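PDB 3QFE: putative dihydrodipicolinate synthase family protein, which has no established function but belongs to the dihydrodipicolinate synthetase family, whose members fold as an eight-stranded TIM barrel. Local coordinates for residues E97-A102 / C136-P141; V110-P115 / L140-Y145. All coordinates share one frame; numbering follows the deposited sequence. Where two conformers were deposited one is given.

Contact 1: residues E97-A102 / C136-P141; sequences EHINDA and CQSPLP
In the helical layer of this TIM barrel, Ile99 of helix 92-105 meets Ser138 and Pro139 in the loop that leaves helix 124-137. This loop, residues 138-141, leads back into the barrel along strand 142-146, and it presses on the neighbouring helix with Ser138, Pro139 and Leu140. Ile99 contributes its branch methyl CG2, which lies 3.4 Å from Ser138 OG and 3.7 Å from Pro139 CD, so one methyl touches both. The torsion at CB places CG2 opposite the backbone N (CG1 has chi1 -70°), while CD1 reaches the CB and OG of Ser138 from farther away. The hydroxyl is bonded within its own segment: Ser138 OG donates to Leu140 O over 2.7 Å, in the carbonyl plane and on a lone pair, with a C=O...O angle of 127°. That same carbonyl also accepts from Asn170 ND2.

Nearer the surface, Asn100 crosses Pro139 at about a right angle; the approach of its OD1 to Pro139 CG, 3.4 Å, belongs to one of two modelled conformers and is therefore doubtful. At the other end Leu140 CD1 lies 4.3 Å from Ala102 C, and the Leu140 side chain also touches Ala107 and Ser103. Ile99 and Leu140 both rest on Val110 of strand 109-112, beneath the helices.

No hydrogen bond crosses between the two segments. The direct contact of helix and loop is mainly van der Waals, with Ile99 at its centre, while the hydroxyl of Ser138, buried against that side chain, is satisfied by Leu140 O, a bond that probably restrains its rotation.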
ATOM      1  N   GLU A  97       1.918  17.045  11.440  1.00 29.66           N
ATOM      2  CA  GLU A  97       2.197  17.884  10.283  1.00 29.68           C
ATOM      3  C   GLU A  97       1.926  17.117   8.963  1.00 28.81           C
ATOM      4  O   GLU A  97       1.209  17.629   8.083  1.00 27.99           O
ATOM      5  CB  GLU A  97       3.631  18.423  10.363  1.00 30.37           C
ATOM      6  CG  GLU A  97       4.090  19.195   9.139  1.00 32.86           C
ATOM      7  CD  GLU A  97       5.464  19.831   9.349  1.00 39.00           C
ATOM      8  OE1 GLU A  97       6.510  19.193   9.008  1.00 40.32           O
ATOM      9  OE2 GLU A  97       5.484  20.959   9.872  1.00 37.93           O
ATOM     10  N   HIS A  98       2.458  15.890   8.843  1.00 27.82           N
ATOM     11  CA  HIS A  98       2.148  15.045   7.686  1.00 27.24           C
ATOM     12  C   HIS A  98       0.661  14.806   7.526  1.00 27.39           C
ATOM     13  O   HIS A  98       0.133  14.919   6.413  1.00 26.95           O
ATOM     14  CB  HIS A  98       2.820  13.684   7.785  1.00 27.54           C
ATOM     15  CG  HIS A  98       4.305  13.734   7.670  1.00 27.78           C
ATOM     16  ND1 HIS A  98       5.113  12.705   8.098  1.00 28.96           N
ATOM     17  CD2 HIS A  98       5.132  14.684   7.169  1.00 27.81           C
ATOM     18  CE1 HIS A  98       6.377  13.016   7.858  1.00 28.14           C
ATOM     19  NE2 HIS A  98       6.414  14.221   7.319  1.00 28.27           N
ATOM     20  N   ILE A  99      -0.020  14.473   8.627  1.00 27.41           N
ATOM     21  CA  ILE A  99      -1.454  14.262   8.540  1.00 27.65           C
ATOM     22  C   ILE A  99      -2.198  15.501   8.015  1.00 28.41           C
ATOM     23  O   ILE A  99      -2.977  15.393   7.072  1.00 27.73           O
ATOM     24  CB  ILE A  99      -2.059  13.783   9.883  1.00 28.51           C
ATOM     25  CG1 ILE A  99      -1.604  12.337  10.194  1.00 26.62           C
ATOM     26  CG2 ILE A  99      -3.574  13.884   9.826  1.00 28.06           C
ATOM     27  CD1 ILE A  99      -2.037  11.825  11.609  1.00 27.01           C
ATOM     28  N   ASN A 100      -1.932  16.668   8.606  1.00 29.05           N
ATOM     29  CA  ASN A 100      -2.565  17.889   8.160  0.60 30.19           C
ATOM     30  C   ASN A 100      -2.239  18.218   6.703  1.00 30.34           C
ATOM     31  O   ASN A 100      -3.111  18.657   5.959  1.00 31.27           O
ATOM     32  CB  ASN A 100      -2.246  19.041   9.125  0.60 30.55           C
ATOM     33  CG  ASN A 100      -3.070  18.951  10.403  0.60 31.50           C
ATOM     34  OD1 ASN A 100      -4.302  18.877  10.355  0.60 33.03           O
ATOM     35  ND2 ASN A 100      -2.403  18.916  11.538  0.60 30.73           N
ATOM     36  N   ASP A 101      -0.989  17.982   6.301  1.00 30.32           N
ATOM     37  CA  ASP A 101      -0.608  18.139   4.897  1.00 31.27           C
ATOM     38  C   ASP A 101      -1.439  17.209   4.024  1.00 30.87           C
ATOM     39  O   ASP A 101      -1.934  17.643   2.979  1.00 31.67           O
ATOM     40  CB  ASP A 101       0.879  17.841   4.677  1.00 31.48           C
ATOM     41  CG  ASP A 101       1.780  18.935   5.241  1.00 34.57           C
ATOM     42  OD1 ASP A 101       1.273  20.008   5.642  1.00 35.55           O
ATOM     43  OD2 ASP A 101       3.002  18.717   5.280  1.00 36.87           O
ATOM     44  N   ALA A 102      -1.597  15.955   4.465  1.00 29.89           N
ATOM     45  CA  ALA A 102      -2.346  14.935   3.715  1.00 30.16           C
ATOM     46  C   ALA A 102      -3.801  15.327   3.549  1.00 30.57           C
ATOM     47  O   ALA A 102      -4.389  15.153   2.482  1.00 30.11           O
ATOM     48  CB  ALA A 102      -2.235  13.537   4.391  1.00 29.18           C
ATOM     49  N   CYS A 136      -7.175  11.258  18.099  1.00 42.85           N
ATOM     50  CA  CYS A 136      -7.901  12.368  18.652  1.00 44.37           C
ATOM     51  C   CYS A 136      -7.623  13.700  17.925  1.00 42.54           C
ATOM     52  O   CYS A 136      -8.548  14.485  17.727  1.00 42.85           O
ATOM     53  CB  CYS A 136      -7.593  12.431  20.154  1.00 45.87           C
ATOM     54  SG  CYS A 136      -7.954  13.960  20.961  1.00 52.49           S
ATOM     55  N   GLN A 137      -6.376  13.949  17.510  1.00 40.86           N
ATOM     56  CA  GLN A 137      -6.034  15.222  16.847  1.00 38.82           C
ATOM     57  C   GLN A 137      -6.206  15.201  15.330  1.00 37.97           C
ATOM     58  O   GLN A 137      -6.296  16.268  14.701  1.00 37.38           O
ATOM     59  CB  GLN A 137      -4.615  15.665  17.199  1.00 38.45           C
ATOM     60  CG  GLN A 137      -4.409  16.056  18.666  1.00 37.40           C
ATOM     61  CD  GLN A 137      -3.151  16.863  18.856  1.00 37.97           C
ATOM     62  OE1 GLN A 137      -2.989  17.935  18.273  1.00 39.09           O
ATOM     63  NE2 GLN A 137      -2.245  16.357  19.666  1.00 37.28           N
ATOM     64  N   SER A 138      -6.270  13.995  14.754  1.00 37.14           N
ATOM     65  CA  SER A 138      -6.234  13.824  13.315  1.00 35.96           C
ATOM     66  C   SER A 138      -7.561  14.189  12.660  1.00 36.39           C
ATOM     67  O   SER A 138      -8.621  13.732  13.086  1.00 37.15           O
ATOM     68  CB  SER A 138      -5.826  12.399  12.914  1.00 35.68           C
ATOM     69  OG  SER A 138      -5.997  12.211  11.508  1.00 33.51           O
ATOM     70  N   PRO A 139      -7.497  15.025  11.614  1.00 35.93           N
ATOM     71  CA  PRO A 139      -8.698  15.365  10.863  1.00 36.17           C
ATOM     72  C   PRO A 139      -9.146  14.262   9.914  1.00 35.94           C
ATOM     73  O   PRO A 139     -10.223  14.366   9.335  1.00 37.48           O
ATOM     74  CB  PRO A 139      -8.294  16.615  10.073  1.00 35.95           C
ATOM     75  CG  PRO A 139      -6.812  16.653  10.095  1.00 35.50           C
ATOM     76  CD  PRO A 139      -6.352  15.909  11.307  1.00 35.20           C
ATOM     77  N   LEU A 140      -8.337  13.225   9.751  1.00 34.37           N
ATOM     78  CA  LEU A 140      -8.676  12.109   8.875  1.00 33.14           C
ATOM     79  C   LEU A 140      -8.738  10.796   9.682  1.00 32.79           C
ATOM     80  O   LEU A 140      -8.043  10.653  10.692  1.00 33.08           O
ATOM     81  CB  LEU A 140      -7.652  11.985   7.722  1.00 31.34           C
ATOM     82  CG  LEU A 140      -7.667  13.007   6.561  1.00 31.14           C
ATOM     83  CD1 LEU A 140      -6.516  12.767   5.601  1.00 28.44           C
ATOM     84  CD2 LEU A 140      -8.989  13.063   5.783  1.00 28.93           C
ATOM     85  N   PRO A 141      -9.565   9.840   9.242  1.00 32.18           N
ATOM     86  CA  PRO A 141      -9.583   8.521   9.911  1.00 32.41           C
ATOM     87  C   PRO A 141      -8.213   7.809   9.847  1.00 31.64           C
ATOM     88  O   PRO A 141      -7.504   7.917   8.848  1.00 30.24           O
ATOM     89  CB  PRO A 141     -10.644   7.736   9.126  1.00 31.86           C
ATOM     90  CG  PRO A 141     -11.492   8.761   8.438  1.00 31.35           C
ATOM     91  CD  PRO A 141     -10.628   9.976   8.223  1.00 32.07           C
TER

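Contact 2: residues V110-P115 / L140-Y145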
ATOM      1  N   VAL A 110      -5.341   8.229   6.745  1.00 28.77           N
ATOM      2  CA  VAL A 110      -3.913   8.255   6.975  1.00 28.80           C
ATOM      3  C   VAL A 110      -3.471   6.954   7.590  1.00 30.05           C
ATOM      4  O   VAL A 110      -4.161   6.391   8.439  1.00 31.17           O
ATOM      5  CB  VAL A 110      -3.432   9.472   7.819  1.00 28.08           C
ATOM      6  CG1 VAL A 110      -3.699  10.718   7.069  1.00 27.32           C
ATOM      7  CG2 VAL A 110      -4.116   9.531   9.177  1.00 28.43           C
ATOM      8  N   LEU A 111      -2.312   6.489   7.138  1.00 30.10           N
ATOM      9  CA  LEU A 111      -1.740   5.235   7.571  1.00 31.33           C
ATOM     10  C   LEU A 111      -0.525   5.499   8.470  1.00 31.58           C
ATOM     11  O   LEU A 111       0.466   6.083   8.034  1.00 31.86           O
ATOM     12  CB  LEU A 111      -1.377   4.448   6.326  1.00 30.76           C
ATOM     13  CG  LEU A 111      -0.748   3.070   6.412  1.00 32.66           C
ATOM     14  CD1 LEU A 111      -1.681   2.028   7.001  1.00 31.65           C
ATOM     15  CD2 LEU A 111      -0.336   2.701   4.970  1.00 34.20           C
ATOM     16  N   VAL A 112      -0.620   5.099   9.731  1.00 32.90           N
ATOM     17  CA  VAL A 112       0.287   5.579  10.776  1.00 33.29           C
ATOM     18  C   VAL A 112       1.147   4.471  11.408  1.00 35.26           C
ATOM     19  O   VAL A 112       0.633   3.605  12.101  1.00 35.24           O
ATOM     20  CB  VAL A 112      -0.518   6.331  11.917  1.00 34.37           C
ATOM     21  CG1 VAL A 112       0.416   6.945  12.991  1.00 32.33           C
ATOM     22  CG2 VAL A 112      -1.424   7.420  11.345  1.00 32.76           C
ATOM     23  N   LEU A 113       2.462   4.526  11.175  1.00 36.47           N
ATOM     24  CA  LEU A 113       3.443   3.697  11.903  1.00 38.96           C
ATOM     25  C   LEU A 113       3.487   4.047  13.373  1.00 40.47           C
ATOM     26  O   LEU A 113       3.269   5.199  13.732  1.00 39.55           O
ATOM     27  CB  LEU A 113       4.865   3.881  11.333  1.00 39.03           C
ATOM     28  CG  LEU A 113       5.094   3.255   9.951  1.00 39.48           C
ATOM     29  CD1 LEU A 113       6.169   4.010   9.159  1.00 40.66           C
ATOM     30  CD2 LEU A 113       5.409   1.748  10.055  1.00 41.10           C
ATOM     31  N   PRO A 114       3.762   3.048  14.233  1.00 42.80           N
ATOM     32  CA  PRO A 114       3.987   3.387  15.626  1.00 44.53           C
ATOM     33  C   PRO A 114       5.305   4.160  15.740  1.00 45.53           C
ATOM     34  O   PRO A 114       6.146   4.113  14.829  1.00 43.99           O
ATOM     35  CB  PRO A 114       4.056   2.015  16.327  1.00 46.09           C
ATOM     36  CG  PRO A 114       4.454   1.049  15.270  1.00 45.43           C
ATOM     37  CD  PRO A 114       3.986   1.611  13.953  1.00 43.45           C
ATOM     38  N   PRO A 115       5.482   4.898  16.835  1.00 47.90           N
ATOM     39  CA  PRO A 115       6.691   5.718  16.854  1.00 49.83           C
ATOM     40  C   PRO A 115       7.935   4.839  17.064  1.00 53.14           C
ATOM     41  O   PRO A 115       7.952   4.016  17.973  1.00 54.17           O
ATOM     42  CB  PRO A 115       6.454   6.650  18.045  1.00 50.09           C
ATOM     43  CG  PRO A 115       5.557   5.852  18.980  1.00 49.84           C
ATOM     44  CD  PRO A 115       4.719   4.962  18.099  1.00 48.89           C
ATOM     45  N   LEU A 140      -8.337  13.225   9.751  1.00 34.37           N
ATOM     46  CA  LEU A 140      -8.676  12.109   8.875  1.00 33.14           C
ATOM     47  C   LEU A 140      -8.738  10.796   9.682  1.00 32.79           C
ATOM     48  O   LEU A 140      -8.043  10.653  10.692  1.00 33.08           O
ATOM     49  CB  LEU A 140      -7.652  11.985   7.722  1.00 31.34           C
ATOM     50  CG  LEU A 140      -7.667  13.007   6.561  1.00 31.14           C
ATOM     51  CD1 LEU A 140      -6.516  12.767   5.601  1.00 28.44           C
ATOM     52  CD2 LEU A 140      -8.989  13.063   5.783  1.00 28.93           C
ATOM     53  N   PRO A 141      -9.565   9.840   9.242  1.00 32.18           N
ATOM     54  CA  PRO A 141      -9.583   8.521   9.911  1.00 32.41           C
ATOM     55  C   PRO A 141      -8.213   7.809   9.847  1.00 31.64           C
ATOM     56  O   PRO A 141      -7.504   7.917   8.848  1.00 30.24           O
ATOM     57  CB  PRO A 141     -10.644   7.736   9.126  1.00 31.86           C
ATOM     58  CG  PRO A 141     -11.492   8.761   8.438  1.00 31.35           C
ATOM     59  CD  PRO A 141     -10.628   9.976   8.223  1.00 32.07           C
ATOM     60  N   VAL A 142      -7.880   7.064  10.892  1.00 31.99           N
ATOM     61  CA  VAL A 142      -6.535   6.525  11.080  1.00 31.39           C
ATOM     62  C   VAL A 142      -6.461   4.999  10.902  1.00 32.09           C
ATOM     63  O   VAL A 142      -7.242   4.266  11.476  1.00 32.61           O
ATOM     64  CB  VAL A 142      -5.989   6.932  12.487  1.00 32.04           C
ATOM     65  CG1 VAL A 142      -4.751   6.127  12.884  1.00 29.61           C
ATOM     66  CG2 VAL A 142      -5.729   8.442  12.540  1.00 30.42           C
ATOM     67  N   VAL A 143      -5.512   4.543  10.089  1.00 32.08           N
ATOM     68  CA  VAL A 143      -5.213   3.115   9.968  1.00 33.25           C
ATOM     69  C   VAL A 143      -3.832   2.858  10.599  1.00 34.42           C
ATOM     70  O   VAL A 143      -2.827   3.468  10.205  1.00 33.54           O
ATOM     71  CB  VAL A 143      -5.268   2.613   8.488  1.00 31.97           C
ATOM     72  CG1 VAL A 143      -4.993   1.110   8.414  1.00 30.69           C
ATOM     73  CG2 VAL A 143      -6.630   2.905   7.865  1.00 31.21           C
ATOM     74  N   ILE A 144      -3.804   1.966  11.582  1.00 37.00           N
ATOM     75  CA  ILE A 144      -2.571   1.576  12.254  1.00 39.06           C
ATOM     76  C   ILE A 144      -1.731   0.860  11.222  1.00 40.46           C
ATOM     77  O   ILE A 144      -2.245   0.005  10.481  1.00 40.33           O
ATOM     78  CB  ILE A 144      -2.855   0.646  13.452  1.00 40.35           C
ATOM     79  CG1 ILE A 144      -3.664   1.384  14.519  1.00 40.32           C
ATOM     80  CG2 ILE A 144      -1.558   0.098  14.052  1.00 39.90           C
ATOM     81  CD1 ILE A 144      -4.376   0.458  15.518  1.00 39.38           C
ATOM     82  N   TYR A 145      -0.467   1.257  11.127  1.00 42.23           N
ATOM     83  CA  TYR A 145       0.475   0.646  10.197  1.00 44.64           C
ATOM     84  C   TYR A 145       1.442  -0.140  11.045  1.00 48.19           C
ATOM     85  O   TYR A 145       2.319   0.424  11.693  1.00 48.34           O
ATOM     86  CB  TYR A 145       1.212   1.726   9.419  1.00 43.18           C
ATOM     87  CG  TYR A 145       2.015   1.296   8.192  1.00 44.43           C
ATOM     88  CD1 TYR A 145       2.554   2.269   7.347  1.00 44.31           C
ATOM     89  CD2 TYR A 145       2.244  -0.060   7.878  1.00 46.03           C
ATOM     90  CE1 TYR A 145       3.306   1.928   6.221  1.00 47.67           C
ATOM     91  CE2 TYR A 145       3.004  -0.426   6.753  1.00 48.31           C
ATOM     92  CZ  TYR A 145       3.528   0.581   5.920  1.00 50.23           C
ATOM     93  OH  TYR A 145       4.276   0.282   4.788  1.00 51.84           O
TER
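Tyr145 lies between Leu111 of strand 109-112 and Leu113 just beyond it: Leu111 CD2 sits over one face of its ring and Leu113 CD2 over the other, each 4.1 Å from the ring centroid in a CH-pi contact. With CG opposite the backbone N (chi1 -167°), the ring lies against residues 111-113, and Leu111 CG closes to 3.5 Å from Tyr145 CD1. Beyond the ring, its hydroxyl is hydrogen-bonded to Thr54.

What sets this register is a run of parallel-strand bonds. Val110 N donates to Pro141 O, Val143 N to Val110 O at 2.8 Å, and Val112 N to Val143 O, all three nearly straight. The last, from Tyr145 N to Val112 O, approaches from above the carbonyl plane, 55° out of it. Leu111 and Val143 pack on one face of the sheet, whereas Val110, Val112 and Val142 meet on the opposite one, Val112 CG2 lying 3.9 Å from Val142 CG1.

Strand 142-146 also bonds to strand 171-176 and strand 109-112 to strand 83-86, so this pair is interior to the barrel sheet; the face bearing Val110, Val112 and Val142 is covered by Ile99 and Val95 of helix 92-105 and Phe130 and Phe131 of helix 124-137.

Followed from the N terminus, the chain passes through helix 92-105, strand 109-112 and helix 124-137, then enters strand 142-146. Contact 1 closes the longer loop, joining residues 97-102 to the turn at 136-141, and contact 2 closes a shorter one, pairing 110-115 with 140-145; the second starts inside the first and ends just beyond it, sharing Leu140 and Pro141. The two meet where Ile99 CG1 packs on Val110 CG2 at 3.9 Å. Contact 2 is the strand pairing of a beta-alpha-beta crossover, and contact 1 fastens the crossover helix's exit to the preceding helix, tying outer layer to barrel wall.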